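Local coordinates for separin (PDB 5U1T), which is a caspase-like cysteine protease that cleaves the MCD1/SCC1 subunit of cohesin at anaphase onset, driving chromosome segregation, and is held inactive by securin for most of the cell cycle, at residues K413-E418 with L436-F441; C457-Y462 with D475-A480; S1246-D1251 with F1293-P1298. All blocks are in the same frame, centred on the assembly; numbering follows the deposited sequence.

Overall arrangement
From the N terminus, interaction 1 comes first: it closes the turn between consecutive helices 408-425 and 431-444 in the helical region. Interaction 2 follows after it has closed, joining the end of helix 448-458 and the chain just beyond it to helix 470-485. The two are in series, with centres 13 Å apart, and they meet where Phe-438 CD1 lies 3.6 Å from Leu-458 CB, so the packing is continuous across four successive helices. Interaction 3 is far off, on the opposite side of the chain's centre and about 85 Å from interaction 2 between nearest atoms. It closes a mostly helical excursion between strand 1248-1249 and the end of helix 1287-1294. None of the three nests or crosses.

Interaction 1: K413-E418 with L436-F441; sequences KTANLE and LKFEKF
Thr-414, Ala-415 and Glu-418 meet Lys-437, Phe-438 and Phe-441 across an antiparallel helical hairpin made by consecutive helices 408-425 and 431-444; the local axes run at 173° and come within 10.9 Å. Most of the touching atoms are apolar. Both phenylalanines reach over to the first helix: Phe-438 brings CE1 to 3.6 Å from Ala-415 CB, while Phe-441 offers one face to the Thr-414 methyl. That CH-pi contact puts CG2 of Thr-414 4.0 Å from the centroid of the Phe-441 ring, 27° off its normal. Ile-454 of helix 448-458 packs against both rings. The methylenes of Glu-418 join this apolar layer, CG lying 3.8 Å from Phe-438 CE2 and near the edge of the Phe-441 ring. The charged contact lies beyond them, at the carboxylate. The chain of Glu-418 leaves with CG anti to the backbone N (chi1 -171°), and a bend at the next bond brings the carboxylate to Lys-437, whose extended chain crosses it at about a right angle. Lys-437 NZ also bonds Ser-392 OG, giving the ammonium a second partner. In the salt bridge, Lys-437 NZ stands 3.1 Å from Glu-418 OE1, on its syn side and tilted from the carboxylate plane.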
loop_
_atom_site.group_PDB
_atom_site.type_symbol
_atom_site.label_atom_id
_atom_site.label_comp_id
_atom_site.label_asym_id
_atom_site.label_seq_id
_atom_site.Cartn_x
_atom_site.Cartn_y
_atom_site.Cartn_z
ATOM N N LYS A 413 17.705 -41.126 26.059
ATOM C CA LYS A 413 18.895 -40.956 26.881
ATOM C C LYS A 413 19.725 -39.768 26.384
ATOM O O LYS A 413 20.310 -39.024 27.167
ATOM C CB LYS A 413 19.734 -42.237 26.904
ATOM C CG LYS A 413 20.509 -42.413 28.204
ATOM C CD LYS A 413 21.575 -43.479 28.107
ATOM C CE LYS A 413 22.326 -43.658 29.450
ATOM N NZ LYS A 413 22.895 -42.354 29.948
ATOM N N THR A 414 19.750 -39.585 25.074
ATOM C CA THR A 414 20.456 -38.468 24.467
ATOM C C THR A 414 19.858 -37.111 24.865
ATOM O O THR A 414 20.571 -36.239 25.363
ATOM C CB THR A 414 20.450 -38.603 22.934
ATOM O OG1 THR A 414 21.139 -39.808 22.567
ATOM C CG2 THR A 414 21.106 -37.378 22.264
ATOM N N ALA A 415 18.556 -36.942 24.633
ATOM C CA ALA A 415 17.821 -35.746 25.037
ATOM C C ALA A 415 18.111 -35.353 26.480
ATOM O O ALA A 415 18.436 -34.204 26.784
ATOM C CB ALA A 415 16.319 -35.970 24.853
ATOM N N ASN A 416 18.000 -36.318 27.379
ATOM C CA ASN A 416 18.158 -36.016 28.788
ATOM C C ASN A 416 19.566 -35.591 29.160
ATOM O O ASN A 416 19.745 -34.729 30.007
ATOM C CB ASN A 416 17.737 -37.201 29.628
ATOM C CG ASN A 416 17.151 -36.778 30.939
ATOM O OD1 ASN A 416 16.600 -35.688 31.061
ATOM N ND2 ASN A 416 17.280 -37.629 31.943
ATOM N N LEU A 417 20.567 -36.184 28.523
ATOM C CA LEU A 417 21.938 -35.802 28.810
ATOM C C LEU A 417 22.179 -34.384 28.334
ATOM O O LEU A 417 22.894 -33.609 28.979
ATOM C CB LEU A 417 22.921 -36.758 28.153
ATOM C CG LEU A 417 24.374 -36.555 28.570
ATOM C CD1 LEU A 417 24.472 -36.499 30.064
ATOM C CD2 LEU A 417 25.220 -37.673 28.023
ATOM N N GLU A 418 21.578 -34.064 27.188
ATOM C CA GLU A 418 21.576 -32.714 26.647
ATOM C C GLU A 418 21.008 -31.742 27.677
ATOM O O GLU A 418 21.656 -30.761 28.044
ATOM C CB GLU A 418 20.764 -32.666 25.344
ATOM C CG GLU A 418 20.866 -31.361 24.586
ATOM C CD GLU A 418 22.314 -30.891 24.439
ATOM O OE1 GLU A 418 23.119 -31.581 23.765
ATOM O OE2 GLU A 418 22.652 -29.825 25.008
ATOM N N LEU A 436 18.406 -26.102 18.477
ATOM C CA LEU A 436 18.811 -26.576 17.157
ATOM C C LEU A 436 19.211 -28.039 17.232
ATOM O O LEU A 436 18.992 -28.792 16.280
ATOM C CB LEU A 436 19.962 -25.739 16.594
ATOM C CG LEU A 436 19.658 -24.284 16.237
ATOM C CD1 LEU A 436 20.911 -23.584 15.743
ATOM C CD2 LEU A 436 18.553 -24.210 15.208
ATOM N N LYS A 437 19.802 -28.439 18.362
ATOM C CA LYS A 437 20.116 -29.851 18.616
ATOM C C LYS A 437 18.848 -30.680 18.694
ATOM O O LYS A 437 18.739 -31.726 18.060
ATOM C CB LYS A 437 20.911 -30.026 19.915
ATOM C CG LYS A 437 22.378 -29.700 19.805
ATOM C CD LYS A 437 23.132 -30.187 21.004
ATOM C CE LYS A 437 24.626 -30.192 20.744
ATOM N NZ LYS A 437 25.345 -31.141 21.671
ATOM N N PHE A 438 17.894 -30.196 19.487
ATOM C CA PHE A 438 16.655 -30.910 19.717
ATOM C C PHE A 438 15.860 -30.984 18.426
ATOM O O PHE A 438 15.084 -31.915 18.216
ATOM C CB PHE A 438 15.851 -30.260 20.848
ATOM C CG PHE A 438 15.990 -30.982 22.193
ATOM C CD1 PHE A 438 15.127 -32.020 22.542
ATOM C CD2 PHE A 438 16.979 -30.625 23.094
ATOM C CE1 PHE A 438 15.243 -32.673 23.760
ATOM C CE2 PHE A 438 17.102 -31.278 24.317
ATOM C CZ PHE A 438 16.234 -32.304 24.648
ATOM N N GLU A 439 16.085 -30.022 17.540
ATOM C CA GLU A 439 15.563 -30.134 16.192
ATOM C C GLU A 439 16.064 -31.429 15.541
ATOM O O GLU A 439 15.279 -32.172 14.962
ATOM C CB GLU A 439 15.956 -28.926 15.351
ATOM C CG GLU A 439 15.390 -28.971 13.956
ATOM C CD GLU A 439 15.373 -27.604 13.297
ATOM O OE1 GLU A 439 16.306 -26.813 13.560
ATOM O OE2 GLU A 439 14.427 -27.314 12.524
ATOM N N LYS A 440 17.354 -31.723 15.657
ATOM C CA LYS A 440 17.892 -32.895 14.973
ATOM C C LYS A 440 17.421 -34.192 15.640
ATOM O O LYS A 440 17.100 -35.150 14.934
ATOM C CB LYS A 440 19.427 -32.832 14.899
ATOM C CG LYS A 440 19.955 -31.496 14.341
ATOM C CD LYS A 440 21.072 -31.631 13.272
ATOM C CE LYS A 440 21.009 -30.462 12.256
ATOM N NZ LYS A 440 21.995 -30.584 11.098
ATOM N N PHE A 441 17.368 -34.222 16.980
ATOM C CA PHE A 441 16.779 -35.354 17.723
ATOM C C PHE A 441 15.360 -35.636 17.234
ATOM O O PHE A 441 15.068 -36.738 16.768
ATOM C CB PHE A 441 16.722 -35.098 19.243
ATOM C CG PHE A 441 18.042 -34.734 19.866
ATOM C CD1 PHE A 441 19.243 -35.077 19.265
ATOM C CD2 PHE A 441 18.074 -34.047 21.068
ATOM C CE1 PHE A 441 20.440 -34.727 19.845
ATOM C CE2 PHE A 441 19.275 -33.697 21.650
ATOM C CZ PHE A 441 20.455 -34.035 21.035
#

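Interaction 2: C457-Y462 with D475-A480; sequences CLFNVY and DFCQNA
The Phe-476 ring receives the backbone carbonyl of Leu-458 at its edge, in the ring plane, with Leu-458 O 3.6 Å from Phe-476 CZ; the CD1 methyl of Leu-458 approaches the same ring obliquely. The second ring of the contact, Phe-459, has the methyl of Ala-480 at its edge, close to its plane, while Phe-476 CE1 and the sulfur of Cys-477 reach it obliquely. The sulfur makes an oblique sulfur-aromatic contact, Cys-477 SG lying 4.1 Å from Phe-459 CE1 and 5.3 Å from the Phe-459 ring centroid. Phe-459 also meets Phe-455, nearly parallel to it, and Phe-496, more steeply inclined.

The contact packs the last part of helix 448-458 and the irregular chain after it against one side of helix 470-485. Phe-459 is the centre of an inverse gamma turn, for which the evidence is the weak bond from Asn-460 N to Leu-458 O (2.8 Å). An Asx turn follows directly: Asn-460 OD1 accepts from Tyr-462 N at 3.1 Å, the donor standing above the carbonyl plane. With CG anti to the backbone N (chi1 177°), Leu-458 sends its side chain along that of Phe-476 in the opposing direction, which brings Leu-458 CD1 to 3.6 Å from Phe-476 CZ. The same methyl lies 4.3 Å from Ala-480 CB, so one leucine branch touches two residues a helical turn apart. Helix 501-509 borders the cluster, with Met-503 touching both Phe-459 and Phe-476 and Val-506 touching Cys-477.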
loop_
_atom_site.group_PDB
_atom_site.type_symbol
_atom_site.label_atom_id
_atom_site.label_comp_id
_atom_site.label_asym_id
_atom_site.label_seq_id
_atom_site.Cartn_x
_atom_site.Cartn_y
_atom_site.Cartn_z
ATOM N N CYS A 457 10.996 -33.042 26.529
ATOM C CA CYS A 457 12.221 -32.918 27.258
ATOM C C CYS A 457 12.773 -31.535 27.072
ATOM O O CYS A 457 13.459 -31.040 27.924
ATOM C CB CYS A 457 13.226 -33.955 26.784
ATOM S SG CYS A 457 12.752 -35.662 27.050
ATOM N N LEU A 458 12.467 -30.896 25.961
ATOM C CA LEU A 458 12.979 -29.569 25.733
ATOM C C LEU A 458 11.966 -28.533 26.130
ATOM O O LEU A 458 12.304 -27.529 26.680
ATOM C CB LEU A 458 13.339 -29.403 24.270
ATOM C CG LEU A 458 13.844 -28.087 23.704
ATOM C CD1 LEU A 458 12.793 -27.027 23.860
ATOM C CD2 LEU A 458 15.149 -27.642 24.287
ATOM N N PHE A 459 10.710 -28.771 25.839
ATOM C CA PHE A 459 9.702 -27.802 26.212
ATOM C C PHE A 459 9.349 -28.078 27.651
ATOM O O PHE A 459 8.382 -28.776 27.964
ATOM C CB PHE A 459 8.492 -27.861 25.285
ATOM C CG PHE A 459 7.646 -26.637 25.329
ATOM C CD1 PHE A 459 8.051 -25.485 24.692
ATOM C CD2 PHE A 459 6.445 -26.637 26.015
ATOM C CE1 PHE A 459 7.266 -24.330 24.724
ATOM C CE2 PHE A 459 5.650 -25.493 26.055
ATOM C CZ PHE A 459 6.065 -24.341 25.413
ATOM N N ASN A 460 10.182 -27.521 28.522
ATOM C CA ASN A 460 10.179 -27.838 29.949
ATOM C C ASN A 460 10.609 -26.613 30.726
ATOM O O ASN A 460 11.638 -26.020 30.413
ATOM C CB ASN A 460 11.118 -29.037 30.232
ATOM C CG ASN A 460 11.197 -29.409 31.710
ATOM O OD1 ASN A 460 12.047 -28.898 32.448
ATOM N ND2 ASN A 460 10.332 -30.333 32.133
ATOM N N VAL A 461 9.831 -26.243 31.738
ATOM C CA VAL A 461 10.072 -25.007 32.475
ATOM C C VAL A 461 11.460 -24.867 33.144
ATOM O O VAL A 461 11.939 -23.739 33.275
ATOM C CB VAL A 461 8.997 -24.804 33.556
ATOM C CG1 VAL A 461 9.195 -25.747 34.682
ATOM C CG2 VAL A 461 9.033 -23.393 34.076
ATOM N N TYR A 462 12.128 -25.953 33.553
ATOM C CA TYR A 462 13.419 -25.776 34.223
ATOM C C TYR A 462 14.454 -25.361 33.192
ATOM O O TYR A 462 15.546 -24.924 33.536
ATOM C CB TYR A 462 13.874 -27.041 35.003
ATOM C CG TYR A 462 12.990 -27.305 36.197
ATOM C CD1 TYR A 462 13.112 -26.542 37.357
ATOM C CD2 TYR A 462 12.000 -28.269 36.149
ATOM C CE1 TYR A 462 12.283 -26.753 38.444
ATOM C CE2 TYR A 462 11.167 -28.475 37.203
ATOM C CZ TYR A 462 11.312 -27.729 38.360
ATOM O OH TYR A 462 10.469 -27.951 39.431
ATOM N N ASP A 475 12.019 -15.524 23.213
ATOM C CA ASP A 475 13.097 -15.998 22.396
ATOM C C ASP A 475 13.158 -17.511 22.423
ATOM O O ASP A 475 13.319 -18.134 21.400
ATOM C CB ASP A 475 14.363 -15.398 22.966
ATOM C CG ASP A 475 15.544 -15.646 22.137
ATOM O OD1 ASP A 475 15.391 -15.924 20.958
ATOM O OD2 ASP A 475 16.648 -15.552 22.665
ATOM N N PHE A 476 13.022 -18.100 23.597
ATOM C CA PHE A 476 13.050 -19.534 23.740
ATOM C C PHE A 476 11.842 -20.210 23.143
ATOM O O PHE A 476 11.956 -21.224 22.514
ATOM C CB PHE A 476 13.130 -19.912 25.215
ATOM C CG PHE A 476 13.013 -21.381 25.464
ATOM C CD1 PHE A 476 11.794 -21.969 25.573
ATOM C CD2 PHE A 476 14.122 -22.161 25.568
ATOM C CE1 PHE A 476 11.679 -23.311 25.774
ATOM C CE2 PHE A 476 14.018 -23.505 25.777
ATOM C CZ PHE A 476 12.793 -24.080 25.874
ATOM N N CYS A 477 10.675 -19.635 23.332
ATOM C CA CYS A 477 9.463 -20.241 22.842
ATOM C C CYS A 477 9.241 -20.133 21.366
ATOM O O CYS A 477 8.670 -21.012 20.776
ATOM C CB CYS A 477 8.269 -19.662 23.557
ATOM S SG CYS A 477 8.035 -20.317 25.195
ATOM N N GLN A 478 9.685 -19.045 20.775
ATOM C CA GLN A 478 9.488 -18.871 19.360
ATOM C C GLN A 478 10.403 -19.762 18.594
ATOM O O GLN A 478 10.013 -20.338 17.613
ATOM C CB GLN A 478 9.655 -17.432 18.952
ATOM C CG GLN A 478 8.354 -16.835 18.488
ATOM C CD GLN A 478 8.332 -15.364 18.658
ATOM O OE1 GLN A 478 9.321 -14.700 18.421
ATOM N NE2 GLN A 478 7.212 -14.842 19.079
ATOM N N ASN A 479 11.629 -19.874 19.052
ATOM C CA ASN A 479 12.568 -20.768 18.400
ATOM C C ASN A 479 12.174 -22.235 18.542
ATOM O O ASN A 479 12.372 -23.027 17.614
ATOM C CB ASN A 479 13.961 -20.553 18.948
ATOM C CG ASN A 479 14.662 -19.428 18.258
ATOM O OD1 ASN A 479 15.486 -19.652 17.377
ATOM N ND2 ASN A 479 14.315 -18.199 18.618
ATOM N N ALA A 480 11.614 -22.595 19.698
ATOM C CA ALA A 480 11.144 -23.962 19.925
ATOM C C ALA A 480 9.975 -24.227 18.994
ATOM O O ALA A 480 9.728 -25.356 18.572
ATOM C CB ALA A 480 10.732 -24.168 21.388
#

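Interaction 3: S1246-D1251 with F1293-P1298; sequences SPEVVD and FLKLNP
Lys-1295, laid across Ser-1246, Glu-1248 and Val-1250, makes a surface contact between the short strand 1248-1249 and the chain leaving helix 1287-1294, within the region of the peptidase C50 family. Backbone bonds of Pro-1247 with Ile-1355 and of Val-1249 with Asn-1353 pair this weakly bonded strand antiparallel with strand 1353-1362 of the mixed sheet. The lysine side chain is extended beyond CG, and its methylenes carry most of the contact. Its CD lies 3.9 Å from Ser-1246 OG, a hydroxyl already engaged in an ST turn that accepts from Glu-1248 N (3.1 Å, 163°). Farther along, CE of Lys-1295 passes the peptide carbonyl of Glu-1248 and lies 4.3 Å from Val-1250 CG1. The same valine methyl is 4.3 Å from Leu-1294 CD1, an apolar pair bordered by Phe-1255 of helix 1252-1269 and Tyr-1346 of helix 1332-1347.

The polar ends are matched less directly. Lys-1295 NZ comes within 3.3 Å of Glu-1248 O, but the angle is too poor for a hydrogen bond. The Glu-1248 carboxylate bonds instead to Arg-1347, whose NH1 also binds Leu-1294 O, so a residue outside both segments links them. Shortening Lys-1295 to an alanine would probably open a gap beside Ser-1246 and Val-1250 and leave the Glu-1248 carbonyl without the nearby positive charge. At the far end of the first segment, Asp-1251 N-caps helix 1252-1269 through Ser-1253 N. The lysine thus joins the segments chiefly by its aliphatic length, and its ammonium is likely to contribute a general electrostatic attraction to the strand carbonyl more than a directed bond.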
loop_
_atom_site.group_PDB
_atom_site.type_symbol
_atom_site.label_atom_id
_atom_site.label_comp_id
_atom_site.label_asym_id
_atom_site.label_seq_id
_atom_site.Cartn_x
_atom_site.Cartn_y
_atom_site.Cartn_z
ATOM N N SER A 1246 -22.936 35.512 -43.070
ATOM C CA SER A 1246 -23.446 35.625 -44.427
ATOM C C SER A 1246 -22.502 35.000 -45.453
ATOM O O SER A 1246 -21.281 35.225 -45.430
ATOM C CB SER A 1246 -23.720 37.088 -44.790
ATOM O OG SER A 1246 -23.800 37.247 -46.191
ATOM N N PRO A 1247 -23.077 34.196 -46.356
ATOM C CA PRO A 1247 -22.333 33.526 -47.418
ATOM C C PRO A 1247 -21.990 34.459 -48.568
ATOM O O PRO A 1247 -21.322 34.003 -49.489
ATOM C CB PRO A 1247 -23.298 32.438 -47.874
ATOM C CG PRO A 1247 -24.633 33.002 -47.588
ATOM C CD PRO A 1247 -24.489 33.782 -46.328
ATOM N N GLU A 1248 -22.425 35.724 -48.515
ATOM C CA GLU A 1248 -22.234 36.676 -49.616
ATOM C C GLU A 1248 -20.804 37.211 -49.725
ATOM O O GLU A 1248 -20.185 37.532 -48.714
ATOM C CB GLU A 1248 -23.187 37.862 -49.454
ATOM C CG GLU A 1248 -24.659 37.542 -49.609
ATOM C CD GLU A 1248 -25.543 38.795 -49.548
ATOM O OE1 GLU A 1248 -25.047 39.916 -49.810
ATOM O OE2 GLU A 1248 -26.745 38.670 -49.231
ATOM N N VAL A 1249 -20.285 37.327 -50.945
ATOM C CA VAL A 1249 -19.031 38.055 -51.157
ATOM C C VAL A 1249 -19.274 39.406 -51.844
ATOM O O VAL A 1249 -19.903 39.463 -52.906
ATOM C CB VAL A 1249 -18.040 37.259 -52.007
ATOM C CG1 VAL A 1249 -16.648 37.875 -51.904
ATOM C CG2 VAL A 1249 -18.025 35.811 -51.578
ATOM N N VAL A 1250 -18.777 40.495 -51.261
ATOM C CA VAL A 1250 -19.001 41.804 -51.873
ATOM C C VAL A 1250 -18.220 41.933 -53.184
ATOM O O VAL A 1250 -17.086 41.470 -53.282
ATOM C CB VAL A 1250 -18.616 42.968 -50.919
ATOM C CG1 VAL A 1250 -19.299 42.793 -49.579
ATOM C CG2 VAL A 1250 -17.105 43.063 -50.743
ATOM N N ASP A 1251 -18.847 42.531 -54.198
ATOM C CA ASP A 1251 -18.125 42.928 -55.405
ATOM C C ASP A 1251 -17.105 44.008 -55.053
ATOM O O ASP A 1251 -17.454 45.059 -54.511
ATOM C CB ASP A 1251 -19.079 43.438 -56.485
ATOM C CG ASP A 1251 -18.344 44.063 -57.668
ATOM O OD1 ASP A 1251 -17.141 43.778 -57.880
ATOM O OD2 ASP A 1251 -18.977 44.849 -58.406
ATOM N N PHE A 1293 -22.366 46.178 -43.642
ATOM C CA PHE A 1293 -23.461 47.065 -44.037
ATOM C C PHE A 1293 -24.030 46.624 -45.378
ATOM O O PHE A 1293 -25.242 46.471 -45.520
ATOM C CB PHE A 1293 -22.990 48.528 -44.091
ATOM C CG PHE A 1293 -22.847 49.159 -42.736
ATOM C CD1 PHE A 1293 -21.667 49.021 -42.012
ATOM C CD2 PHE A 1293 -23.905 49.853 -42.169
ATOM C CE1 PHE A 1293 -21.543 49.563 -40.759
ATOM C CE2 PHE A 1293 -23.785 50.410 -40.919
ATOM C CZ PHE A 1293 -22.600 50.262 -40.210
ATOM N N LEU A 1294 -23.136 46.391 -46.337
ATOM C CA LEU A 1294 -23.495 45.863 -47.645
ATOM C C LEU A 1294 -24.193 44.517 -47.568
ATOM O O LEU A 1294 -24.855 44.097 -48.511
ATOM C CB LEU A 1294 -22.256 45.729 -48.522
ATOM C CG LEU A 1294 -21.610 47.036 -48.948
ATOM C CD1 LEU A 1294 -20.663 46.822 -50.120
ATOM C CD2 LEU A 1294 -22.700 48.033 -49.287
ATOM N N LYS A 1295 -24.039 43.805 -46.461
ATOM C CA LYS A 1295 -24.641 42.498 -46.419
ATOM C C LYS A 1295 -26.063 42.564 -45.854
ATOM O O LYS A 1295 -26.808 41.597 -45.945
ATOM C CB LYS A 1295 -23.735 41.526 -45.647
ATOM C CG LYS A 1295 -22.540 41.051 -46.500
ATOM C CD LYS A 1295 -21.461 40.315 -45.719
ATOM C CE LYS A 1295 -20.360 39.820 -46.669
ATOM N NZ LYS A 1295 -19.165 39.209 -46.010
ATOM N N LEU A 1296 -26.472 43.705 -45.323
ATOM C CA LEU A 1296 -27.856 43.852 -44.888
ATOM C C LEU A 1296 -28.852 43.832 -46.082
ATOM O O LEU A 1296 -28.515 44.223 -47.204
ATOM C CB LEU A 1296 -28.030 45.151 -44.094
ATOM C CG LEU A 1296 -27.144 45.389 -42.880
ATOM C CD1 LEU A 1296 -27.040 46.872 -42.563
ATOM C CD2 LEU A 1296 -27.691 44.619 -41.693
ATOM N N ASN A 1297 -30.080 43.371 -45.833
ATOM C CA ASN A 1297 -31.142 43.401 -46.831
ATOM C C ASN A 1297 -32.203 44.423 -46.445
ATOM O O ASN A 1297 -32.983 44.184 -45.518
ATOM C CB ASN A 1297 -31.779 42.017 -46.990
ATOM C CG ASN A 1297 -32.891 41.982 -48.061
ATOM O OD1 ASN A 1297 -33.164 42.985 -48.750
ATOM N ND2 ASN A 1297 -33.533 40.821 -48.201
ATOM N N PRO A 1298 -32.245 45.562 -47.160
ATOM C CA PRO A 1298 -33.215 46.608 -46.841
ATOM C C PRO A 1298 -34.652 46.137 -46.961
ATOM O O PRO A 1298 -35.552 46.784 -46.435
ATOM C CB PRO A 1298 -32.904 47.693 -47.866
ATOM C CG PRO A 1298 -31.475 47.482 -48.186
ATOM C CD PRO A 1298 -31.297 46.005 -48.195
#